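Local atomic coordinates of flavodoxin (Bacillus cereus, PDB entry 6GAQ), a protein that binds flavin mononucleotide and transfers electrons, probably serving as a low-potential donor to a number of redox enzymes. Residues D34-E39 and A149-F154; Q43-M48 and E76-D81; G62-G67 and P72-D77. All coordinates share one frame; numbering follows the deposited sequence.

Contact 1: residues D34-E39 and A149-F154; sequences DAFDHE and AFAEKF
The chain's final residue, F154, turns its ring edge toward the face of the H38 imidazole, a T-shaped pair with the centroids 5.9 Å apart and the planes inclined at 66°. F154 also touches at its root: its CB lies 3.8 Å from H38 NE2. Together with F36, H38 brings two aromatic side chains from one loop against the C-terminal end of the chain, with no hydrogen bond across the contact and a modest buried area, 167 Å² over both sides.

The second element is a CH-pi contact. A151 CB, on the buried member among the touching residues, stands over the F36 ring, 3.7 Å from its centroid and 18° off the normal, displaced toward the rim on the side of CD1 and CE1. F36 reaches this place because CG lies anti to its carbonyl carbon (chi1 -47°), which carries the ring from the end of helix 21-35 toward helix 137-152.

In the flavodoxin fold these two helices pack on one face of the parallel sheet, so the contact joins them where helix 21-35 gives way to strand 40-44 and where the chain ends. D37 lies between the two ring-bearing residues in sequence. E39 pairs through its backbone with I11, while H38 and F154 both touch K10, next to strand 11-16.

Contact 2: residues Q43-M48 and E76-D81; sequences QEMEGM and EDFHDD
This is a buried, apolar contact of the Met-aromatic kind, made where the turn after edge strand 40-44 meets helix 73-81: M45 and M48 both pack against the ring of F78. M45 places CB over one face of that ring, 4.1 Å from the centroid and 15° off the normal, a CH-pi approach. Its side chain crosses F78 at about a right angle and then bends at chi3 (44°), bringing the methyl CE to 3.7 Å from F78 CD2. The sulfur SD of M45 stands oblique to the ring, 4.7 Å from its centroid.

M48 runs alongside F78 instead; its sulfur is likewise oblique, 5.1 Å from the centroid. The two methionines are the first and last residues of a type II beta turn, with G47 in third position at positive phi (64°). In the flavodoxin fold, helix 73-81 packs against the parallel sheet, and here F78 meets the turn that leaves its outermost strand 40-44. F112 of helix 107-117 touches both M45 and F78.

A backbone oxygen also approaches: M48 O lies at the edge of the F78 ring, in its plane, 3.5 Å from CD1. D81 OD2 accepts a hydrogen bond from A50 N, linking D81 of helix 73-81 to the loop that follows the turn.

Contact 3: residues G62-G67 and P72-D77; sequences GSYTWG and PFEAED. With FMN (flavin mononucleotide), chain C.
The Y64 ring is sandwiched: P72 CG lies over one face, 3.9 Å from the centroid in a CH-pi contact, and the FMN phosphate oxygen O3P lies 3.6 Å above the opposite face, offset toward the rim. At its edge Y64 OH donates to E74 OE1 at 2.8 Å, meeting the carboxylate from above its plane (69° out of it), with ring and carboxylate planes 86° apart. The W66 indole has the dimethylbenzene end of the flavin over one face, CZ3 to FMN C8 being 3.6 Å, and receives the edge of F73 in a T-shaped pair (centroids 5.5 Å apart).

Behind these rings P72 packs against the Y64 ring, W66 CB and S63 OG, its CB 3.4 Å from Y64 CZ. With chi1 at 161°, S63 OG is placed to donate to Y64 O. These residues join strand 58-63 to helix 73-81 within a beta-alpha-beta unit.

The strand-to-helix loop is thus part of the FMN pocket: T65 O accepts from the ribityl O2' at 2.7 Å. E74, from helix 73-81, and P72, just before it, probably form a second shell that steadies Y64 against the phosphate.

Contacts 2 and 3 sit on the same side of the chain's centre, 9 Å apart between centres, and both use helix 73-81, sharing E76 and D77; M45 SD of contact 2 reaches A75 CB of contact 3 at 3.6 Å. Contact 1 lies on the opposite side, its centre about 24 Å from that of contact 2 and 26 Å from that of contact 3, and joins helices 21-35 and 137-152. Burial does not follow position: contact 2 is buried, while contact 3 beside it and distant contact 1 are only partly so. Contact 1 is ring and methyl packing far from the flavin, contact 2 sulfur and ring packing, and contact 3 alone carries a side-chain hydrogen bond between its segments and touches FMN.

Contact 1: residues D34-E39 and A149-F154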
loop_
_atom_site.group_PDB
_atom_site.type_symbol
_atom_site.label_atom_id
_atom_site.label_comp_id
_atom_site.label_asym_id
_atom_site.label_seq_id
_atom_site.Cartn_x
_atom_site.Cartn_y
_atom_site.Cartn_z
ATOM N N ASP A 34 -0.545 1.144 15.006
ATOM C CA ASP A 34 0.195 1.346 16.247
ATOM C C ASP A 34 -0.652 0.975 17.458
ATOM O O ASP A 34 -0.141 0.409 18.430
ATOM C CB ASP A 34 0.654 2.799 16.360
ATOM C CG ASP A 34 1.875 3.099 15.518
ATOM O OD1 ASP A 34 2.581 2.150 15.118
ATOM O OD2 ASP A 34 2.126 4.294 15.256
ATOM N N ALA A 35 -1.950 1.292 17.415
ATOM C CA ALA A 35 -2.813 1.083 18.574
ATOM C C ALA A 35 -2.898 -0.390 18.944
ATOM O O ALA A 35 -2.924 -0.739 20.131
ATOM C CB ALA A 35 -4.201 1.657 18.301
ATOM N N PHE A 36 -2.969 -1.267 17.948
ATOM C CA PHE A 36 -2.643 -2.668 18.163
ATOM C C PHE A 36 -1.130 -2.770 18.288
ATOM O O PHE A 36 -0.401 -2.265 17.432
ATOM C CB PHE A 36 -3.147 -3.537 17.011
ATOM C CG PHE A 36 -4.562 -3.245 16.599
ATOM C CD1 PHE A 36 -4.835 -2.281 15.640
ATOM C CD2 PHE A 36 -5.620 -3.937 17.165
ATOM C CE1 PHE A 36 -6.136 -2.011 15.260
ATOM C CE2 PHE A 36 -6.923 -3.670 16.789
ATOM C CZ PHE A 36 -7.182 -2.706 15.834
ATOM N N ASP A 37 -0.649 -3.404 19.352
ATOM C CA ASP A 37 0.777 -3.325 19.652
ATOM C C ASP A 37 1.636 -4.022 18.599
ATOM O O ASP A 37 2.510 -4.831 18.931
ATOM C CB ASP A 37 1.050 -3.890 21.046
ATOM C CG ASP A 37 0.473 -3.015 22.144
ATOM O OD1 ASP A 37 0.516 -1.774 22.002
ATOM O OD2 ASP A 37 -0.033 -3.565 23.144
ATOM N N HIS A 38 1.408 -3.684 17.330
ATOM C CA HIS A 38 2.205 -4.157 16.211
ATOM C C HIS A 38 3.433 -3.269 16.024
ATOM O O HIS A 38 3.485 -2.126 16.487
ATOM C CB HIS A 38 1.381 -4.164 14.921
ATOM C CG HIS A 38 0.286 -5.186 14.896
ATOM N ND1 HIS A 38 0.433 -6.453 15.418
ATOM C CD2 HIS A 38 -0.973 -5.129 14.399
ATOM C CE1 HIS A 38 -0.688 -7.131 15.247
ATOM N NE2 HIS A 38 -1.557 -6.350 14.634
ATOM N N GLU A 39 4.427 -3.810 15.324
ATOM C CA GLU A 39 5.651 -3.084 14.995
ATOM C C GLU A 39 5.529 -2.592 13.557
ATOM O O GLU A 39 5.626 -3.383 12.614
ATOM C CB GLU A 39 6.874 -3.978 15.178
ATOM C CG GLU A 39 7.962 -3.379 16.052
ATOM C CD GLU A 39 9.078 -4.363 16.342
ATOM O OE1 GLU A 39 8.918 -5.557 16.013
ATOM O OE2 GLU A 39 10.114 -3.941 16.898
ATOM N N ALA A 149 -9.349 -3.624 9.730
ATOM C CA ALA A 149 -9.613 -4.937 9.151
ATOM C C ALA A 149 -8.315 -5.684 8.866
ATOM O O ALA A 149 -8.247 -6.909 9.024
ATOM C CB ALA A 149 -10.442 -4.794 7.875
ATOM N N PHE A 150 -7.276 -4.960 8.443
ATOM C CA PHE A 150 -5.970 -5.582 8.258
ATOM C C PHE A 150 -5.416 -6.089 9.582
ATOM O O PHE A 150 -4.828 -7.175 9.645
ATOM C CB PHE A 150 -5.004 -4.587 7.616
ATOM C CG PHE A 150 -3.702 -5.196 7.181
ATOM C CD1 PHE A 150 -3.603 -5.862 5.971
ATOM C CD2 PHE A 150 -2.573 -5.093 7.979
ATOM C CE1 PHE A 150 -2.404 -6.421 5.567
ATOM C CE2 PHE A 150 -1.372 -5.647 7.578
ATOM C CZ PHE A 150 -1.287 -6.312 6.371
ATOM N N ALA A 151 -5.598 -5.315 10.656
ATOM C CA ALA A 151 -5.147 -5.756 11.971
ATOM C C ALA A 151 -5.941 -6.960 12.459
ATOM O O ALA A 151 -5.397 -7.806 13.179
ATOM C CB ALA A 151 -5.252 -4.608 12.973
ATOM N N GLU A 152 -7.219 -7.056 12.083
ATOM C CA GLU A 152 -8.013 -8.220 12.458
ATOM C C GLU A 152 -7.495 -9.488 11.792
ATOM O O GLU A 152 -7.701 -10.589 12.314
ATOM C CB GLU A 152 -9.482 -7.992 12.103
ATOM C CG GLU A 152 -10.229 -7.116 13.096
ATOM C CD GLU A 152 -11.563 -6.635 12.561
ATOM O OE1 GLU A 152 -12.179 -5.756 13.201
ATOM O OE2 GLU A 152 -11.996 -7.133 11.500
ATOM N N LYS A 153 -6.824 -9.354 10.646
ATOM C CA LYS A 153 -6.181 -10.496 10.010
ATOM C C LYS A 153 -4.937 -10.957 10.758
ATOM O O LYS A 153 -4.385 -12.008 10.418
ATOM C CB LYS A 153 -5.813 -10.152 8.565
ATOM C CG LYS A 153 -6.980 -9.658 7.726
ATOM C CD LYS A 153 -7.979 -10.769 7.460
ATOM C CE LYS A 153 -9.309 -10.210 6.983
ATOM N NZ LYS A 153 -9.135 -9.229 5.877
ATOM N N PHE A 154 -4.489 -10.202 11.757
ATOM C CA PHE A 154 -3.303 -10.553 12.527
ATOM C C PHE A 154 -3.665 -10.853 13.974
ATOM O O PHE A 154 -2.811 -10.774 14.857
ATOM C CB PHE A 154 -2.271 -9.425 12.472
ATOM C CG PHE A 154 -1.557 -9.322 11.158
ATOM C CD1 PHE A 154 -2.215 -8.859 10.033
ATOM C CD2 PHE A 154 -0.226 -9.688 11.048
ATOM C CE1 PHE A 154 -1.564 -8.765 8.824
ATOM C CE2 PHE A 154 0.432 -9.594 9.838
ATOM C CZ PHE A 154 -0.239 -9.131 8.725
ATOM O OXT PHE A 154 -4.813 -11.164 14.291
#

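Contact 2: residues Q43-M48 and E76-D81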
loop_
_atom_site.group_PDB
_atom_site.type_symbol
_atom_site.label_atom_id
_atom_site.label_comp_id
_atom_site.label_asym_id
_atom_site.label_seq_id
_atom_site.Cartn_x
_atom_site.Cartn_y
_atom_site.Cartn_z
ATOM N N GLN A 43 8.086 3.395 5.239
ATOM C CA GLN A 43 9.179 3.635 4.308
ATOM C C GLN A 43 8.640 4.059 2.950
ATOM O O GLN A 43 7.518 3.715 2.573
ATOM C CB GLN A 43 10.055 2.385 4.131
ATOM C CG GLN A 43 10.976 2.084 5.297
ATOM C CD GLN A 43 12.004 1.021 4.961
ATOM O OE1 GLN A 43 12.025 0.488 3.851
ATOM N NE2 GLN A 43 12.864 0.705 5.922
ATOM N N GLU A 44 9.457 4.814 2.220
ATOM C CA GLU A 44 9.200 5.067 0.812
ATOM C C GLU A 44 9.726 3.905 -0.022
ATOM O O GLU A 44 10.750 3.296 0.303
ATOM C CB GLU A 44 9.855 6.377 0.364
ATOM C CG GLU A 44 9.730 7.519 1.365
ATOM C CD GLU A 44 10.204 8.847 0.800
ATOM O OE1 GLU A 44 10.328 8.959 -0.438
ATOM O OE2 GLU A 44 10.456 9.779 1.594
ATOM N N MET A 45 9.013 3.591 -1.104
ATOM C CA MET A 45 9.359 2.425 -1.907
ATOM C C MET A 45 10.410 2.716 -2.969
ATOM O O MET A 45 10.994 1.774 -3.516
ATOM C CB MET A 45 8.108 1.849 -2.577
ATOM C CG MET A 45 7.408 2.799 -3.528
ATOM S SD MET A 45 6.173 1.953 -4.533
ATOM C CE MET A 45 5.380 0.927 -3.298
ATOM N N GLU A 46 10.660 3.984 -3.279
ATOM C CA GLU A 46 11.723 4.323 -4.211
ATOM C C GLU A 46 13.082 4.009 -3.597
ATOM O O GLU A 46 13.304 4.196 -2.397
ATOM C CB GLU A 46 11.634 5.802 -4.601
ATOM C CG GLU A 46 12.874 6.371 -5.286
ATOM C CD GLU A 46 13.946 6.797 -4.303
ATOM O OE1 GLU A 46 13.608 7.115 -3.142
ATOM O OE2 GLU A 46 15.131 6.777 -4.684
ATOM N N GLY A 47 13.997 3.516 -4.433
ATOM C CA GLY A 47 15.348 3.213 -3.993
ATOM C C GLY A 47 15.397 2.111 -2.957
ATOM O O GLY A 47 16.441 1.847 -2.354
ATOM N N MET A 48 14.257 1.461 -2.754
ATOM C CA MET A 48 14.090 0.433 -1.739
ATOM C C MET A 48 14.225 -0.934 -2.399
ATOM O O MET A 48 13.406 -1.301 -3.248
ATOM C CB MET A 48 12.729 0.576 -1.057
ATOM C CG MET A 48 12.355 -0.557 -0.123
ATOM S SD MET A 48 10.688 -0.348 0.531
ATOM C CE MET A 48 10.614 -1.693 1.709
ATOM N N GLU A 76 7.385 1.858 -10.593
ATOM C CA GLU A 76 7.553 0.774 -11.554
ATOM C C GLU A 76 8.864 0.031 -11.338
ATOM O O GLU A 76 8.924 -1.188 -11.536
ATOM C CB GLU A 76 7.474 1.314 -12.983
ATOM C CG GLU A 76 7.591 0.238 -14.055
ATOM C CD GLU A 76 7.393 0.782 -15.455
ATOM O OE1 GLU A 76 6.961 1.947 -15.586
ATOM O OE2 GLU A 76 7.670 0.045 -16.425
ATOM N N ASP A 77 9.919 0.742 -10.933
ATOM C CA ASP A 77 11.179 0.078 -10.621
ATOM C C ASP A 77 11.016 -0.864 -9.434
ATOM O O ASP A 77 11.465 -2.014 -9.475
ATOM C CB ASP A 77 12.268 1.115 -10.344
ATOM C CG ASP A 77 13.665 0.565 -10.562
ATOM O OD1 ASP A 77 13.805 -0.417 -11.321
ATOM O OD2 ASP A 77 14.622 1.113 -9.975
ATOM N N PHE A 78 10.363 -0.392 -8.368
ATOM C CA PHE A 78 10.099 -1.253 -7.220
ATOM C C PHE A 78 9.131 -2.376 -7.571
ATOM O O PHE A 78 9.255 -3.487 -7.043
ATOM C CB PHE A 78 9.551 -0.427 -6.054
ATOM C CG PHE A 78 9.079 -1.255 -4.891
ATOM C CD1 PHE A 78 9.979 -1.722 -3.947
ATOM C CD2 PHE A 78 7.737 -1.566 -4.741
ATOM C CE1 PHE A 78 9.550 -2.484 -2.877
ATOM C CE2 PHE A 78 7.302 -2.329 -3.674
ATOM C CZ PHE A 78 8.210 -2.788 -2.740
ATOM N N HIS A 79 8.161 -2.105 -8.448
ATOM C CA HIS A 79 7.218 -3.142 -8.852
ATOM C C HIS A 79 7.915 -4.224 -9.669
ATOM O O HIS A 79 7.748 -5.420 -9.405
ATOM C CB HIS A 79 6.063 -2.521 -9.639
ATOM C CG HIS A 79 5.378 -3.474 -10.566
ATOM N ND1 HIS A 79 5.440 -3.352 -11.936
ATOM C CD2 HIS A 79 4.611 -4.563 -10.319
ATOM C CE1 HIS A 79 4.743 -4.325 -12.495
ATOM N NE2 HIS A 79 4.230 -5.074 -11.536
ATOM N N ASP A 80 8.707 -3.821 -10.667
ATOM C CA ASP A 80 9.527 -4.786 -11.390
ATOM C C ASP A 80 10.543 -5.448 -10.468
ATOM O O ASP A 80 10.901 -6.614 -10.672
ATOM C CB ASP A 80 10.240 -4.106 -12.561
ATOM C CG ASP A 80 9.297 -3.753 -13.696
ATOM O OD1 ASP A 80 8.118 -4.163 -13.647
ATOM O OD2 ASP A 80 9.738 -3.065 -14.641
ATOM N N ASP A 81 11.012 -4.723 -9.449
ATOM C CA ASP A 81 11.971 -5.275 -8.498
ATOM C C ASP A 81 11.401 -6.452 -7.720
ATOM O O ASP A 81 12.167 -7.299 -7.246
ATOM C CB ASP A 81 12.426 -4.185 -7.525
ATOM C CG ASP A 81 13.732 -4.518 -6.840
ATOM O OD1 ASP A 81 14.355 -5.538 -7.203
ATOM O OD2 ASP A 81 14.137 -3.757 -5.937
#

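Contact 3: residues G62-G67 and P72-D77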
loop_
_atom_site.group_PDB
_atom_site.type_symbol
_atom_site.label_atom_id
_atom_site.label_comp_id
_atom_site.label_asym_id
_atom_site.label_seq_id
_atom_site.Cartn_x
_atom_site.Cartn_y
_atom_site.Cartn_z
ATOM N N GLY A 62 1.553 1.021 -1.003
ATOM C CA GLY A 62 0.724 2.156 -1.351
ATOM C C GLY A 62 1.339 2.999 -2.446
ATOM O O GLY A 62 2.547 3.249 -2.436
ATOM N N SER A 63 0.528 3.441 -3.402
ATOM C CA SER A 63 1.053 4.223 -4.511
ATOM C C SER A 63 -0.070 5.025 -5.146
ATOM O O SER A 63 -1.216 4.572 -5.215
ATOM C CB SER A 63 1.718 3.328 -5.563
ATOM O OG SER A 63 1.834 4.003 -6.804
ATOM N N TYR A 64 0.275 6.223 -5.606
ATOM C CA TYR A 64 -0.635 6.996 -6.429
ATOM C C TYR A 64 -0.566 6.508 -7.872
ATOM O O TYR A 64 0.350 5.783 -8.269
ATOM C CB TYR A 64 -0.307 8.489 -6.349
ATOM C CG TYR A 64 1.037 8.880 -6.927
ATOM C CD1 TYR A 64 2.218 8.607 -6.246
ATOM C CD2 TYR A 64 1.125 9.536 -8.146
ATOM C CE1 TYR A 64 3.446 8.969 -6.769
ATOM C CE2 TYR A 64 2.349 9.901 -8.676
ATOM C CZ TYR A 64 3.504 9.618 -7.984
ATOM O OH TYR A 64 4.722 9.981 -8.511
ATOM N N THR A 65 -1.560 6.903 -8.660
ATOM C CA THR A 65 -1.635 6.517 -10.061
ATOM C C THR A 65 -1.243 7.697 -10.940
ATOM O O THR A 65 -1.685 8.827 -10.713
ATOM C CB THR A 65 -3.041 6.036 -10.426
ATOM O OG1 THR A 65 -3.416 4.953 -9.565
ATOM C CG2 THR A 65 -3.079 5.554 -11.865
ATOM N N TRP A 66 -0.403 7.431 -11.938
ATOM C CA TRP A 66 0.064 8.452 -12.855
ATOM C C TRP A 66 -0.635 8.291 -14.208
ATOM O O TRP A 66 -1.665 7.608 -14.311
ATOM C CB TRP A 66 1.590 8.383 -12.957
ATOM C CG TRP A 66 2.233 9.702 -13.283
ATOM C CD1 TRP A 66 3.103 9.956 -14.302
ATOM C CD2 TRP A 66 2.057 10.946 -12.588
ATOM N NE1 TRP A 66 3.481 11.277 -14.287
ATOM C CE2 TRP A 66 2.854 11.906 -13.245
ATOM C CE3 TRP A 66 1.304 11.342 -11.477
ATOM C CZ2 TRP A 66 2.919 13.235 -12.827
ATOM C CZ3 TRP A 66 1.373 12.661 -11.063
ATOM C CH2 TRP A 66 2.174 13.591 -11.737
ATOM N N GLY A 67 -0.072 8.914 -15.241
ATOM C CA GLY A 67 -0.699 8.998 -16.548
ATOM C C GLY A 67 -1.169 7.690 -17.154
ATOM O O GLY A 67 -0.411 6.718 -17.229
ATOM N N PRO A 72 3.576 5.319 -11.303
ATOM C CA PRO A 72 4.538 6.415 -11.424
ATOM C C PRO A 72 5.938 5.876 -11.671
ATOM O O PRO A 72 6.250 4.718 -11.378
ATOM C CB PRO A 72 4.441 7.133 -10.072
ATOM C CG PRO A 72 3.845 6.130 -9.142
ATOM C CD PRO A 72 2.940 5.279 -9.976
ATOM N N PHE A 73 6.785 6.741 -12.234
ATOM C CA PHE A 73 8.157 6.363 -12.562
ATOM C C PHE A 73 8.893 5.775 -11.365
ATOM O O PHE A 73 9.753 4.903 -11.529
ATOM C CB PHE A 73 8.909 7.585 -13.089
ATOM C CG PHE A 73 8.435 8.885 -12.500
ATOM C CD1 PHE A 73 7.784 9.818 -13.287
ATOM C CD2 PHE A 73 8.636 9.172 -11.158
ATOM C CE1 PHE A 73 7.342 11.014 -12.751
ATOM C CE2 PHE A 73 8.195 10.367 -10.614
ATOM C CZ PHE A 73 7.548 11.288 -11.413
ATOM N N GLU A 74 8.560 6.230 -10.157
ATOM C CA GLU A 74 9.264 5.799 -8.955
ATOM C C GLU A 74 8.857 4.395 -8.526
ATOM O O GLU A 74 9.664 3.674 -7.927
ATOM C CB GLU A 74 8.989 6.790 -7.827
ATOM C CG GLU A 74 7.582 7.376 -7.899
ATOM C CD GLU A 74 7.400 8.592 -7.018
ATOM O OE1 GLU A 74 7.292 9.710 -7.565
ATOM O OE2 GLU A 74 7.352 8.431 -5.780
ATOM N N ALA A 75 7.616 3.996 -8.811
ATOM C CA ALA A 75 7.071 2.739 -8.320
ATOM C C ALA A 75 7.228 1.582 -9.295
ATOM O O ALA A 75 7.199 0.425 -8.862
ATOM C CB ALA A 75 5.584 2.902 -7.979
ATOM N N GLU A 76 7.385 1.858 -10.593
ATOM C CA GLU A 76 7.553 0.774 -11.554
ATOM C C GLU A 76 8.864 0.031 -11.338
ATOM O O GLU A 76 8.924 -1.188 -11.536
ATOM C CB GLU A 76 7.474 1.314 -12.983
ATOM C CG GLU A 76 7.591 0.238 -14.055
ATOM C CD GLU A 76 7.393 0.782 -15.455
ATOM O OE1 GLU A 76 6.961 1.947 -15.586
ATOM O OE2 GLU A 76 7.670 0.045 -16.425
ATOM N N ASP A 77 9.919 0.742 -10.933
ATOM C CA ASP A 77 11.179 0.078 -10.621
ATOM C C ASP A 77 11.016 -0.864 -9.434
ATOM O O ASP A 77 11.465 -2.014 -9.475
ATOM C CB ASP A 77 12.268 1.115 -10.344
ATOM C CG ASP A 77 13.665 0.565 -10.562
ATOM O OD1 ASP A 77 13.805 -0.417 -11.321
ATOM O OD2 ASP A 77 14.622 1.113 -9.975
HETATM N N1 FMN C . -5.339 9.321 -10.838
HETATM C C2 FMN C . -5.921 8.120 -11.187
HETATM O O2 FMN C . -6.665 7.546 -10.394
HETATM N N3 FMN C . -5.671 7.559 -12.423
HETATM C C4 FMN C . -4.836 8.197 -13.317
HETATM O O4 FMN C . -4.613 7.696 -14.418
HETATM C C4A FMN C . -4.249 9.407 -12.969
HETATM N N5 FMN C . -3.414 10.048 -13.861
HETATM C C5A FMN C . -2.832 11.248 -13.515
HETATM C C6 FMN C . -1.991 11.890 -14.417
HETATM C C7 FMN C . -1.401 13.101 -14.078
HETATM C C7M FMN C . -0.494 13.789 -15.055
HETATM C C8 FMN C . -1.651 13.670 -12.833
HETATM C C8M FMN C . -1.016 14.976 -12.460
HETATM C C9 FMN C . -2.491 13.026 -11.931
HETATM C C9A FMN C . -3.084 11.815 -12.269
HETATM N N10 FMN C . -3.912 11.168 -11.369
HETATM C C10 FMN C . -4.502 9.969 -11.724
HETATM C "C1'" FMN C . -4.206 11.781 -10.028
HETATM C "C2'" FMN C . -3.229 11.404 -8.919
HETATM O "O2'" FMN C . -3.192 10.005 -8.752
HETATM C "C3'" FMN C . -3.706 12.074 -7.633
HETATM O "O3'" FMN C . -3.439 13.458 -7.703
HETATM C "C4'" FMN C . -3.084 11.494 -6.365
HETATM O "O4'" FMN C . -3.885 11.855 -5.261
HETATM C "C5'" FMN C . -1.660 11.984 -6.117
HETATM O "O5'" FMN C . -1.181 11.350 -4.950
HETATM P P FMN C . 0.175 11.821 -4.217
HETATM O O1P FMN C . -0.110 13.083 -3.441
HETATM O O2P FMN C . 0.632 10.743 -3.264
HETATM O O3P FMN C . 1.251 12.092 -5.242
#